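Flavin-containing monooxygenase (Allium sativum, PDB 6WPU) probably catalyses the flavin-dependent S-oxygenation of S-allyl-L-cysteine in garlic, using a bound flavin-adenine dinucleotide. Local coordinates at residues Arg78-Ser84 against Tyr183-Arg187; Tyr296-Phe300 against Asp313-Gly317; Phe51-Ile57 against Val140-Val146. One frame throughout, in Å; residues are numbered along the deposited sequence. Where two conformers were deposited one is given.

Interaction 1. Residues Arg78-Ser84 against Tyr183-Arg187; sequences RPIVHSS and YTEPR. With FAD (flavin-adenine dinucleotide), chain B.
The H82 ring lies between T184 and the cofactor: T184 OG1 sits 3.3 Å above one face, offset toward the rim, and the FAD ribose carbon C2B lies over the opposite face. At the ring edge, in plane, H82 NE2 donates to FAD O2A at 2.6 Å, with an N-H...O angle of 140°. I80 CD1, from the same segment, lies over one face of the R78 guanidinium, while the E185 carboxylate and water 2 stand at its edge. R78 NH2 reaches E185 OE1 at 3.1 Å in a salt bridge; the oxygen is near the guanidinium plane, yet is met from above the carboxylate plane, the two planes being 45° apart. E68 takes R78 NE, and waters 1 and 2 link the guanidinium to T184 O and E185 OE2. With OG1 beside its backbone N (chi1 -64°), T184 gives its hydroxyl proton to a lone pair of H82 O at 2.9 Å and turns CG2 to I80 CG2, 3.7 Å away. S84 OG donates to Y183 O at 2.9 Å and also bonds H205. In the conformer given, the NE2-H of H82 is directed to a phosphate oxygen, consistent with the ring helping to offset the pyrophosphate's charge.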
loop_
_atom_site.group_PDB
_atom_site.type_symbol
_atom_site.label_atom_id
_atom_site.label_comp_id
_atom_site.label_asym_id
_atom_site.label_seq_id
_atom_site.Cartn_x
_atom_site.Cartn_y
_atom_site.Cartn_z
ATOM N N ARG A 78 -15.082 9.737 -12.997
ATOM C CA ARG A 78 -14.365 10.821 -12.346
ATOM C C ARG A 78 -12.886 10.799 -12.739
ATOM O O ARG A 78 -12.325 9.732 -13.005
ATOM C CB ARG A 78 -14.493 10.708 -10.827
ATOM C CG ARG A 78 -13.649 9.574 -10.212
ATOM C CD ARG A 78 -14.090 9.224 -8.780
ATOM N NE ARG A 78 -13.190 8.218 -8.225
ATOM C CZ ARG A 78 -13.336 6.913 -8.423
ATOM N NH1 ARG A 78 -14.358 6.479 -9.153
ATOM N NH2 ARG A 78 -12.459 6.049 -7.905
ATOM N N PRO A 79 -12.239 11.967 -12.807
ATOM C CA PRO A 79 -10.769 11.989 -12.836
ATOM C C PRO A 79 -10.228 11.313 -11.587
ATOM O O PRO A 79 -10.816 11.411 -10.501
ATOM C CB PRO A 79 -10.421 13.484 -12.857
ATOM C CG PRO A 79 -11.669 14.189 -13.219
ATOM C CD PRO A 79 -12.824 13.318 -12.830
ATOM N N ILE A 80 -9.107 10.615 -11.746
ATOM C CA ILE A 80 -8.503 9.845 -10.666
ATOM C C ILE A 80 -7.286 10.599 -10.153
ATOM O O ILE A 80 -6.434 11.021 -10.945
ATOM C CB ILE A 80 -8.108 8.429 -11.130
ATOM C CG1 ILE A 80 -9.334 7.661 -11.637
ATOM C CG2 ILE A 80 -7.438 7.649 -9.974
ATOM C CD1 ILE A 80 -10.503 7.613 -10.615
ATOM N N VAL A 81 -7.196 10.769 -8.835
ATOM C CA VAL A 81 -5.969 11.229 -8.193
ATOM C C VAL A 81 -5.309 10.006 -7.575
ATOM O O VAL A 81 -5.944 9.263 -6.817
ATOM C CB VAL A 81 -6.253 12.313 -7.134
ATOM C CG1 VAL A 81 -4.965 12.734 -6.476
ATOM C CG2 VAL A 81 -6.931 13.523 -7.774
ATOM N N HIS A 82 -4.044 9.772 -7.887
ATOM C CA HIS A 82 -3.452 8.493 -7.491
ATOM C C HIS A 82 -3.071 8.478 -6.014
ATOM O O HIS A 82 -3.356 7.506 -5.295
ATOM C CB HIS A 82 -2.217 8.146 -8.323
ATOM C CG HIS A 82 -1.566 6.872 -7.869
ATOM N ND1 HIS A 82 -1.933 5.629 -8.352
ATOM C CD2 HIS A 82 -0.640 6.642 -6.906
ATOM C CE1 HIS A 82 -1.231 4.699 -7.729
ATOM N NE2 HIS A 82 -0.436 5.288 -6.855
ATOM N N SER A 83 -2.463 9.554 -5.522
ATOM C CA SER A 83 -2.009 9.592 -4.130
ATOM C C SER A 83 -3.136 9.857 -3.126
ATOM O O SER A 83 -4.010 10.700 -3.349
ATOM C CB SER A 83 -0.927 10.657 -3.958
ATOM O OG SER A 83 -0.466 10.639 -2.616
ATOM N N SER A 84 -3.081 9.141 -1.997
ATOM C CA SER A 84 -3.936 9.350 -0.834
ATOM C C SER A 84 -3.247 10.099 0.303
ATOM O O SER A 84 -3.837 10.224 1.378
ATOM C CB SER A 84 -4.427 7.998 -0.292
ATOM O OG SER A 84 -5.037 7.244 -1.325
ATOM N N TYR A 183 -3.769 1.365 -3.361
ATOM C CA TYR A 183 -4.252 2.360 -2.403
ATOM C C TYR A 183 -4.864 3.562 -3.117
ATOM O O TYR A 183 -4.638 4.719 -2.748
ATOM C CB TYR A 183 -3.127 2.764 -1.455
ATOM C CG TYR A 183 -2.825 1.678 -0.428
ATOM C CD1 TYR A 183 -3.831 1.224 0.458
ATOM C CD2 TYR A 183 -1.562 1.091 -0.347
ATOM C CE1 TYR A 183 -3.576 0.219 1.408
ATOM C CE2 TYR A 183 -1.288 0.089 0.591
ATOM C CZ TYR A 183 -2.300 -0.343 1.471
ATOM O OH TYR A 183 -2.024 -1.339 2.400
ATOM N N THR A 184 -5.681 3.300 -4.128
ATOM C CA THR A 184 -6.299 4.364 -4.915
ATOM C C THR A 184 -7.801 4.182 -5.095
ATOM O O THR A 184 -8.540 5.163 -5.032
ATOM C CB THR A 184 -5.604 4.450 -6.292
ATOM O OG1 THR A 184 -4.243 4.830 -6.088
ATOM C CG2 THR A 184 -6.268 5.494 -7.182
ATOM N N GLU A 185 -8.270 2.958 -5.326
ATOM C CA GLU A 185 -9.691 2.705 -5.485
ATOM C C GLU A 185 -10.306 2.415 -4.118
ATOM O O GLU A 185 -9.942 1.410 -3.489
ATOM C CB GLU A 185 -9.921 1.545 -6.436
ATOM C CG GLU A 185 -11.388 1.266 -6.760
ATOM C CD GLU A 185 -12.021 2.324 -7.672
ATOM O OE1 GLU A 185 -11.300 3.205 -8.177
ATOM O OE2 GLU A 185 -13.249 2.270 -7.884
ATOM N N PRO A 186 -11.236 3.242 -3.631
ATOM C CA PRO A 186 -11.708 3.125 -2.242
ATOM C C PRO A 186 -12.686 1.988 -2.011
ATOM O O PRO A 186 -13.432 1.574 -2.902
ATOM C CB PRO A 186 -12.419 4.468 -2.006
ATOM C CG PRO A 186 -12.981 4.786 -3.333
ATOM C CD PRO A 186 -11.857 4.385 -4.314
ATOM N N ARG A 187 -12.698 1.506 -0.771
ATOM C CA ARG A 187 -13.821 0.737 -0.266
ATOM C C ARG A 187 -14.448 1.505 0.893
ATOM O O ARG A 187 -13.827 2.394 1.485
ATOM C CB ARG A 187 -13.408 -0.678 0.155
ATOM C CG ARG A 187 -12.791 -0.805 1.500
ATOM C CD ARG A 187 -12.309 -2.239 1.771
ATOM N NE ARG A 187 -13.328 -3.276 1.592
ATOM C CZ ARG A 187 -14.061 -3.807 2.577
ATOM N NH1 ARG A 187 -13.908 -3.379 3.827
ATOM N NH2 ARG A 187 -14.952 -4.765 2.311
HETATM P PA FAD B . 2.074 3.022 -5.574
HETATM O O1A FAD B . 2.880 3.959 -4.673
HETATM O O2A FAD B . 0.642 3.171 -5.703
HETATM O O5B FAD B . 2.504 3.103 -7.023
HETATM C C5B FAD B . 1.857 2.543 -8.159
HETATM C C4B FAD B . 2.271 3.288 -9.448
HETATM O O4B FAD B . 1.764 2.720 -10.623
HETATM C C3B FAD B . 1.860 4.736 -9.443
HETATM O O3B FAD B . 2.941 5.561 -9.730
HETATM C C2B FAD B . 0.838 4.840 -10.519
HETATM O O2B FAD B . 0.819 6.074 -11.143
HETATM C C1B FAD B . 1.289 3.750 -11.447
HETATM N N9A FAD B . 0.235 3.206 -12.271
HETATM C C8A FAD B . -1.011 2.786 -11.821
HETATM N N7A FAD B . -1.739 2.341 -12.853
HETATM C C5A FAD B . -1.004 2.473 -14.034
HETATM C C6A FAD B . -1.249 2.193 -15.377
HETATM N N6A FAD B . -2.504 1.626 -15.809
HETATM N N1A FAD B . -0.291 2.427 -16.291
HETATM C C2A FAD B . 0.908 2.964 -15.944
HETATM N N3A FAD B . 1.192 3.258 -14.654
HETATM C C4A FAD B . 0.264 3.027 -13.684
HETATM N N1 FAD B . 4.659 2.259 3.694
HETATM C C2 FAD B . 5.841 2.519 4.474
HETATM O O2 FAD B . 6.965 1.798 4.266
HETATM N N3 FAD B . 5.813 3.426 5.509
HETATM C C4 FAD B . 4.674 4.162 5.759
HETATM O O4 FAD B . 4.621 5.074 6.761
HETATM C C4X FAD B . 3.521 4.103 4.840
HETATM N N5 FAD B . 2.480 5.016 4.959
HETATM C C5X FAD B . 1.425 4.964 4.054
HETATM C C6 FAD B . 0.368 5.877 4.183
HETATM C C7 FAD B . -0.679 5.833 3.268
HETATM C C7M FAD B . -1.813 6.810 3.422
HETATM C C8 FAD B . -0.684 4.892 2.240
HETATM C C8M FAD B . -1.801 4.815 1.249
HETATM C C9 FAD B . 0.367 3.978 2.112
HETATM C C9A FAD B . 1.419 4.013 3.016
HETATM N N10 FAD B . 2.507 3.085 2.874
HETATM C C10 FAD B . 3.574 3.126 3.782
HETATM C "C1'" FAD B . 2.478 2.062 1.817
HETATM C "C2'" FAD B . 2.827 2.448 0.395
HETATM O "O2'" FAD B . 1.815 2.034 -0.427
HETATM C "C3'" FAD B . 4.068 1.655 0.056
HETATM O "O3'" FAD B . 5.042 2.283 0.796
HETATM C "C4'" FAD B . 4.484 1.668 -1.411
HETATM O "O4'" FAD B . 4.472 2.982 -1.833
HETATM C "C5'" FAD B . 3.674 0.780 -2.362
HETATM O "O5'" FAD B . 4.027 1.281 -3.619
HETATM P P FAD B . 3.582 0.793 -5.059
HETATM O O1P FAD B . 4.723 1.003 -6.124
HETATM O O2P FAD B . 3.019 -0.666 -4.829
HETATM O O3P FAD B . 2.136 1.555 -5.249
HETATM O O HOH W 1 -9.785 6.774 -6.966
HETATM O O HOH W 2 -14.555 3.494 -9.611
HETATM O O HOH W 3 -2.438 6.277 -2.555
#

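Interaction 2. Residues Tyr296-Phe300 against Asp313-Gly317; sequences YVYNF and DNRVG
The side-chain amide of N314 reaches across to the backbone of Y296-Y298 and uses both its ends there. ND2 donates to Y296 O at 3.1 Å, nearly straight at 168°; the acceptor lies in the amide plane, and the N-H meets a lone pair in the carbonyl plane. On the other branch, OD1 accepts from Y298 N at 3.3 Å, the donor tilted out of the plane of the side-chain carbonyl. Two bonds of opposite polarity fix the rotation of the amide, and V297 CA lies between the two bonded backbone groups, 3.2 Å from N314 OD1.

The Y298 ring stands steeply to this amide, their planes 73° apart, with CD1 close to OD1. V316 CG2 comes over one face of that ring as a CH-pi contact, 3.7 Å from the centroid and 25° off the normal. V316 divides its two methyls between two aromatic rings: CG1, anti to the backbone N, meets F300 CE1 at 3.9 Å, the two side chains approaching from opposite directions. Beyond the pair, Y298 OH bonds I337 O, and V311 of strand 310-312 packs against Y298, F300 and V316.

Both D313 and N314 have positive phi values, as residues of a tight turn often do; they join antiparallel strands 310-312 and 315-317 in a beta hairpin, whose turn asparagine binds the backbone of strand 296-297 and of the residue after it.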
loop_
_atom_site.group_PDB
_atom_site.type_symbol
_atom_site.label_atom_id
_atom_site.label_comp_id
_atom_site.label_asym_id
_atom_site.label_seq_id
_atom_site.Cartn_x
_atom_site.Cartn_y
_atom_site.Cartn_z
ATOM N N TYR A 296 -9.052 0.502 0.818
ATOM C CA TYR A 296 -9.040 0.452 -0.633
ATOM C C TYR A 296 -9.282 -0.969 -1.116
ATOM O O TYR A 296 -9.311 -1.926 -0.336
ATOM C CB TYR A 296 -7.715 0.994 -1.178
ATOM C CG TYR A 296 -7.523 2.432 -0.786
ATOM C CD1 TYR A 296 -7.961 3.459 -1.620
ATOM C CD2 TYR A 296 -6.928 2.768 0.431
ATOM C CE1 TYR A 296 -7.816 4.786 -1.260
ATOM C CE2 TYR A 296 -6.782 4.096 0.807
ATOM C CZ TYR A 296 -7.229 5.098 -0.040
ATOM O OH TYR A 296 -7.097 6.420 0.338
ATOM N N VAL A 297 -9.474 -1.093 -2.431
ATOM C CA VAL A 297 -9.618 -2.386 -3.081
ATOM C C VAL A 297 -8.566 -2.479 -4.184
ATOM O O VAL A 297 -8.019 -1.475 -4.654
ATOM C CB VAL A 297 -11.031 -2.617 -3.652
ATOM C CG1 VAL A 297 -12.088 -2.510 -2.551
ATOM C CG2 VAL A 297 -11.318 -1.632 -4.755
ATOM N N TYR A 298 -8.258 -3.716 -4.561
ATOM C CA TYR A 298 -7.422 -3.973 -5.724
ATOM C C TYR A 298 -8.188 -3.594 -6.977
ATOM O O TYR A 298 -9.407 -3.739 -7.041
ATOM C CB TYR A 298 -7.030 -5.451 -5.775
ATOM C CG TYR A 298 -6.212 -5.870 -4.576
ATOM C CD1 TYR A 298 -6.813 -6.489 -3.485
ATOM C CD2 TYR A 298 -4.837 -5.614 -4.521
ATOM C CE1 TYR A 298 -6.071 -6.871 -2.374
ATOM C CE2 TYR A 298 -4.085 -5.987 -3.420
ATOM C CZ TYR A 298 -4.716 -6.611 -2.337
ATOM O OH TYR A 298 -4.001 -6.997 -1.216
ATOM N N ASN A 299 -7.469 -3.109 -7.983
ATOM C CA ASN A 299 -8.134 -2.631 -9.193
ATOM C C ASN A 299 -7.137 -2.695 -10.345
ATOM O O ASN A 299 -6.169 -1.930 -10.343
ATOM C CB ASN A 299 -8.646 -1.207 -8.967
ATOM C CG ASN A 299 -9.485 -0.695 -10.109
ATOM O OD1 ASN A 299 -10.312 -1.412 -10.649
ATOM N ND2 ASN A 299 -9.262 0.552 -10.495
ATOM N N PHE A 300 -7.368 -3.594 -11.315
ATOM C CA PHE A 300 -6.540 -3.713 -12.527
ATOM C C PHE A 300 -7.410 -3.657 -13.774
ATOM O O PHE A 300 -7.558 -4.663 -14.477
ATOM C CB PHE A 300 -5.757 -5.023 -12.595
ATOM C CG PHE A 300 -5.320 -5.549 -11.296
ATOM C CD1 PHE A 300 -6.023 -6.570 -10.686
ATOM C CD2 PHE A 300 -4.161 -5.085 -10.712
ATOM C CE1 PHE A 300 -5.607 -7.086 -9.482
ATOM C CE2 PHE A 300 -3.733 -5.596 -9.501
ATOM C CZ PHE A 300 -4.469 -6.601 -8.882
ATOM N N ASP A 313 -13.777 -9.510 -3.385
ATOM C CA ASP A 313 -13.740 -9.069 -1.987
ATOM C C ASP A 313 -12.301 -9.035 -1.476
ATOM O O ASP A 313 -11.960 -9.629 -0.452
ATOM C CB ASP A 313 -14.618 -9.958 -1.104
ATOM C CG ASP A 313 -14.886 -9.337 0.277
ATOM O OD1 ASP A 313 -14.604 -8.129 0.462
ATOM O OD2 ASP A 313 -15.367 -10.065 1.178
ATOM N N ASN A 314 -11.445 -8.382 -2.258
ATOM C CA ASN A 314 -10.016 -8.205 -2.002
ATOM C C ASN A 314 -9.247 -9.521 -1.912
ATOM O O ASN A 314 -8.187 -9.581 -1.278
ATOM C CB ASN A 314 -9.774 -7.335 -0.762
ATOM C CG ASN A 314 -9.688 -5.876 -1.127
ATOM O OD1 ASN A 314 -9.802 -5.527 -2.311
ATOM N ND2 ASN A 314 -9.518 -5.011 -0.140
ATOM N N ARG A 315 -9.750 -10.580 -2.551
ATOM C CA ARG A 315 -8.940 -11.760 -2.850
ATOM C C ARG A 315 -8.573 -11.707 -4.333
ATOM O O ARG A 315 -9.450 -11.783 -5.205
ATOM C CB ARG A 315 -9.671 -13.054 -2.512
ATOM C CG ARG A 315 -8.991 -14.281 -3.092
ATOM C CD ARG A 315 -9.713 -15.545 -2.666
ATOM N NE ARG A 315 -9.527 -15.813 -1.240
ATOM C CZ ARG A 315 -10.058 -16.853 -0.607
ATOM N NH1 ARG A 315 -10.825 -17.705 -1.267
ATOM N NH2 ARG A 315 -9.810 -17.049 0.673
ATOM N N VAL A 316 -7.289 -11.531 -4.613
ATOM C CA VAL A 316 -6.785 -11.498 -5.982
ATOM C C VAL A 316 -6.264 -12.880 -6.344
ATOM O O VAL A 316 -5.494 -13.482 -5.588
ATOM C CB VAL A 316 -5.667 -10.458 -6.143
ATOM C CG1 VAL A 316 -5.150 -10.474 -7.580
ATOM C CG2 VAL A 316 -6.137 -9.082 -5.749
ATOM N N GLY A 317 -6.663 -13.384 -7.501
ATOM C CA GLY A 317 -5.963 -14.514 -8.062
ATOM C C GLY A 317 -6.843 -15.597 -8.641
ATOM O O GLY A 317 -7.854 -15.323 -9.296
#

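Interaction 3. Residues Phe51-Ile57 against Val140-Val146; sequences FERGSSI and VGMEKEV. With FAD (flavin-adenine dinucleotide), chain B; SO4 (sulfate ion), chain G.
V146 CG2 packs on F51 CB at 3.5 Å where the two segments meet beside the FAD. E52 OE1 accepts from FAD O2B at 2.7 Å and E52 OE2 from FAD O3B at 2.8 Å, a two-pronged grip on the ribose diol. R53 NE donates to FAD O2B at 3.0 Å, in the guanidinium plane; bends at chi2 and chi3 (-135° and 72°) turn the edge of the guanidinium to this ribose hydroxyl, and NH2 also meets O2 of a sulfate ion, probably from the crystallisation liquor, at 2.6 Å. V146 N donates to FAD N1A and V146 O accepts from FAD N6A, both at 2.9 Å, a backbone pair that matches the amino-pyrimidine edge of adenine.

An acidic residue ending the second strand of a Rossmann-type fold and binding the adenosine ribose is the classic dinucleotide arrangement; strand 47-52 fits it, lying between strands 24-28 and 140-142 in a parallel sheet.

Behind the ligand, the carboxylate of E52 is itself positioned: G54 N donates to the anti lone pair of OE1, and A30 N bonds OE2. E52 N binds G141 O and K144 N binds E52 O at 2.9 Å, both at the strand end, while E143 N binds G54 O and so ties the loop after the strand to the turn at E143. Farther out, V140 CG1 touches E52 CB, and W161 makes a cation-pi contact with K144.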
loop_
_atom_site.group_PDB
_atom_site.type_symbol
_atom_site.label_atom_id
_atom_site.label_comp_id
_atom_site.label_asym_id
_atom_site.label_seq_id
_atom_site.Cartn_x
_atom_site.Cartn_y
_atom_site.Cartn_z
ATOM N N PHE A 51 6.362 1.409 -17.646
ATOM C CA PHE A 51 5.278 2.323 -17.974
ATOM C C PHE A 51 4.836 3.027 -16.705
ATOM O O PHE A 51 4.527 2.367 -15.707
ATOM C CB PHE A 51 4.087 1.586 -18.601
ATOM C CG PHE A 51 4.423 0.845 -19.856
ATOM C CD1 PHE A 51 4.323 1.472 -21.102
ATOM C CD2 PHE A 51 4.863 -0.468 -19.794
ATOM C CE1 PHE A 51 4.652 0.789 -22.276
ATOM C CE2 PHE A 51 5.198 -1.172 -20.955
ATOM C CZ PHE A 51 5.084 -0.540 -22.207
ATOM N N GLU A 52 4.809 4.358 -16.736
ATOM C CA GLU A 52 4.307 5.147 -15.612
ATOM C C GLU A 52 3.279 6.147 -16.123
ATOM O O GLU A 52 3.576 6.961 -17.009
ATOM C CB GLU A 52 5.441 5.866 -14.881
ATOM C CG GLU A 52 4.965 6.899 -13.848
ATOM C CD GLU A 52 3.965 6.334 -12.836
ATOM O OE1 GLU A 52 2.871 6.933 -12.683
ATOM O OE2 GLU A 52 4.271 5.303 -12.191
ATOM N N ARG A 53 2.074 6.079 -15.560
ATOM C CA ARG A 53 0.985 6.956 -15.984
ATOM C C ARG A 53 1.265 8.422 -15.637
ATOM O O ARG A 53 0.951 9.318 -16.426
ATOM C CB ARG A 53 -0.310 6.469 -15.341
ATOM C CG ARG A 53 -1.339 7.524 -15.121
ATOM C CD ARG A 53 -1.938 7.389 -13.743
ATOM N NE ARG A 53 -1.004 7.801 -12.692
ATOM C CZ ARG A 53 -0.765 9.064 -12.336
ATOM N NH1 ARG A 53 0.105 9.325 -11.365
ATOM N NH2 ARG A 53 -1.386 10.061 -12.957
ATOM N N GLY A 54 1.866 8.687 -14.478
ATOM C CA GLY A 54 2.146 10.051 -14.065
ATOM C C GLY A 54 3.386 10.632 -14.721
ATOM O O GLY A 54 4.032 10.026 -15.579
ATOM N N SER A 55 3.728 11.846 -14.291
ATOM C CA SER A 55 4.847 12.587 -14.856
ATOM C C SER A 55 6.126 12.459 -14.039
ATOM O O SER A 55 7.186 12.875 -14.519
ATOM C CB SER A 55 4.481 14.067 -15.000
ATOM O OG SER A 55 4.084 14.582 -13.745
ATOM N N SER A 56 6.065 11.870 -12.841
ATOM C CA SER A 56 7.256 11.609 -12.040
ATOM C C SER A 56 7.144 10.223 -11.417
ATOM O O SER A 56 6.067 9.624 -11.385
ATOM C CB SER A 56 7.447 12.650 -10.936
ATOM O OG SER A 56 7.193 13.947 -11.432
ATOM N N ILE A 57 8.277 9.718 -10.917
ATOM C CA ILE A 57 8.277 8.456 -10.188
ATOM C C ILE A 57 7.888 8.694 -8.727
ATOM O O ILE A 57 8.013 9.795 -8.186
ATOM C CB ILE A 57 9.649 7.752 -10.303
ATOM C CG1 ILE A 57 10.765 8.620 -9.725
ATOM C CG2 ILE A 57 9.986 7.419 -11.756
ATOM C CD1 ILE A 57 11.128 8.300 -8.292
ATOM N N VAL A 140 12.345 5.183 -17.191
ATOM C CA VAL A 140 10.900 5.070 -17.034
ATOM C C VAL A 140 10.216 5.842 -18.158
ATOM O O VAL A 140 10.527 7.013 -18.402
ATOM C CB VAL A 140 10.473 5.581 -15.647
ATOM C CG1 VAL A 140 8.959 5.593 -15.514
ATOM C CG2 VAL A 140 11.096 4.731 -14.543
ATOM N N GLY A 141 9.311 5.180 -18.877
ATOM C CA GLY A 141 8.486 5.880 -19.849
ATOM C C GLY A 141 7.355 6.637 -19.159
ATOM O O GLY A 141 6.389 6.025 -18.705
ATOM N N MET A 142 7.463 7.965 -19.081
ATOM C CA MET A 142 6.532 8.787 -18.317
ATOM C C MET A 142 5.279 9.105 -19.122
ATOM O O MET A 142 5.309 9.169 -20.351
ATOM C CB MET A 142 7.188 10.106 -17.895
ATOM C CG MET A 142 8.548 9.971 -17.217
ATOM S SD MET A 142 8.513 8.995 -15.690
ATOM C CE MET A 142 7.090 9.580 -14.921
ATOM N N GLU A 143 4.175 9.349 -18.405
ATOM C CA GLU A 143 2.913 9.752 -19.030
ATOM C C GLU A 143 2.437 8.705 -20.031
ATOM O O GLU A 143 1.882 9.021 -21.082
ATOM C CB GLU A 143 3.036 11.135 -19.679
ATOM C CG GLU A 143 3.645 12.129 -18.701
ATOM C CD GLU A 143 3.387 13.568 -19.045
ATOM O OE1 GLU A 143 3.829 14.011 -20.115
ATOM O OE2 GLU A 143 2.746 14.261 -18.231
ATOM N N LYS A 144 2.657 7.442 -19.694
ATOM C CA LYS A 144 2.245 6.314 -20.517
ATOM C C LYS A 144 1.350 5.460 -19.648
ATOM O O LYS A 144 1.841 4.749 -18.764
ATOM C CB LYS A 144 3.444 5.498 -21.019
ATOM C CG LYS A 144 4.250 6.108 -22.151
ATOM C CD LYS A 144 5.112 5.012 -22.776
ATOM C CE LYS A 144 6.453 5.523 -23.264
ATOM N NZ LYS A 144 6.389 6.189 -24.591
ATOM N N GLU A 145 0.049 5.515 -19.895
ATOM C CA GLU A 145 -0.908 4.768 -19.094
ATOM C C GLU A 145 -1.230 3.448 -19.779
ATOM O O GLU A 145 -1.736 3.433 -20.908
ATOM C CB GLU A 145 -2.187 5.574 -18.872
ATOM C CG GLU A 145 -3.152 4.863 -17.950
ATOM C CD GLU A 145 -4.493 5.580 -17.856
ATOM O OE1 GLU A 145 -4.550 6.798 -18.147
ATOM O OE2 GLU A 145 -5.493 4.912 -17.511
ATOM N N VAL A 146 -0.938 2.343 -19.101
ATOM C CA VAL A 146 -1.272 1.034 -19.646
ATOM C C VAL A 146 -2.781 0.867 -19.587
ATOM O O VAL A 146 -3.380 0.962 -18.511
ATOM C CB VAL A 146 -0.561 -0.072 -18.864
ATOM C CG1 VAL A 146 -1.048 -1.426 -19.332
ATOM C CG2 VAL A 146 0.954 0.063 -19.021
HETATM P PA FAD B . 2.074 3.022 -5.574
HETATM O O1A FAD B . 2.880 3.959 -4.673
HETATM O O2A FAD B . 0.642 3.171 -5.703
HETATM O O5B FAD B . 2.504 3.103 -7.023
HETATM C C5B FAD B . 1.857 2.543 -8.159
HETATM C C4B FAD B . 2.271 3.288 -9.448
HETATM O O4B FAD B . 1.764 2.720 -10.623
HETATM C C3B FAD B . 1.860 4.736 -9.443
HETATM O O3B FAD B . 2.941 5.561 -9.730
HETATM C C2B FAD B . 0.838 4.840 -10.519
HETATM O O2B FAD B . 0.819 6.074 -11.143
HETATM C C1B FAD B . 1.289 3.750 -11.447
HETATM N N9A FAD B . 0.235 3.206 -12.271
HETATM C C8A FAD B . -1.011 2.786 -11.821
HETATM N N7A FAD B . -1.739 2.341 -12.853
HETATM C C5A FAD B . -1.004 2.473 -14.034
HETATM C C6A FAD B . -1.249 2.193 -15.377
HETATM N N6A FAD B . -2.504 1.626 -15.809
HETATM N N1A FAD B . -0.291 2.427 -16.291
HETATM C C2A FAD B . 0.908 2.964 -15.944
HETATM N N3A FAD B . 1.192 3.258 -14.654
HETATM C C4A FAD B . 0.264 3.027 -13.684
HETATM N N1 FAD B . 4.659 2.259 3.694
HETATM C C2 FAD B . 5.841 2.519 4.474
HETATM O O2 FAD B . 6.965 1.798 4.266
HETATM N N3 FAD B . 5.813 3.426 5.509
HETATM C C4 FAD B . 4.674 4.162 5.759
HETATM O O4 FAD B . 4.621 5.074 6.761
HETATM C C4X FAD B . 3.521 4.103 4.840
HETATM N N5 FAD B . 2.480 5.016 4.959
HETATM C C5X FAD B . 1.425 4.964 4.054
HETATM C C6 FAD B . 0.368 5.877 4.183
HETATM C C7 FAD B . -0.679 5.833 3.268
HETATM C C7M FAD B . -1.813 6.810 3.422
HETATM C C8 FAD B . -0.684 4.892 2.240
HETATM C C8M FAD B . -1.801 4.815 1.249
HETATM C C9 FAD B . 0.367 3.978 2.112
HETATM C C9A FAD B . 1.419 4.013 3.016
HETATM N N10 FAD B . 2.507 3.085 2.874
HETATM C C10 FAD B . 3.574 3.126 3.782
HETATM C "C1'" FAD B . 2.478 2.062 1.817
HETATM C "C2'" FAD B . 2.827 2.448 0.395
HETATM O "O2'" FAD B . 1.815 2.034 -0.427
HETATM C "C3'" FAD B . 4.068 1.655 0.056
HETATM O "O3'" FAD B . 5.042 2.283 0.796
HETATM C "C4'" FAD B . 4.484 1.668 -1.411
HETATM O "O4'" FAD B . 4.472 2.982 -1.833
HETATM C "C5'" FAD B . 3.674 0.780 -2.362
HETATM O "O5'" FAD B . 4.027 1.281 -3.619
HETATM P P FAD B . 3.582 0.793 -5.059
HETATM O O1P FAD B . 4.723 1.003 -6.124
HETATM O O2P FAD B . 3.019 -0.666 -4.829
HETATM O O3P FAD B . 2.136 1.555 -5.249
HETATM S S SO4 G . 0.744 13.411 -12.493
HETATM O O1 SO4 G . 0.112 14.531 -11.794
HETATM O O2 SO4 G . -0.128 12.238 -12.438
HETATM O O3 SO4 G . 2.025 13.087 -11.860
HETATM O O4 SO4 G . 0.975 13.793 -13.883
#

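Overall arrangement
Interactions 1 and 3 grip the same FAD at neighbouring points: in interaction 1, H82 at the pyrophosphate and Y183 beside the ribityl chain and the flavin methyl C8M; in interaction 3, 51-57 and 140-146 at the ribose and adenine. Their centres are 16 Å apart, yet H82 CB lies 4.0 Å from R53 NH1, and their segments alternate along the chain. Interaction 2 adjoins interaction 1, with centres 14 Å apart. Strands 185-186 and 296-297 pair antiparallel, E185 O probably accepting from V297 N at 2.8 Å, and S84 OG and Y296 OH form a probable hydrogen bond at 2.8 Å. The Y296 side chain comes within about 5 Å of FAD. Interactions 2 and 3 do not touch, their nearest atoms about 8 Å apart.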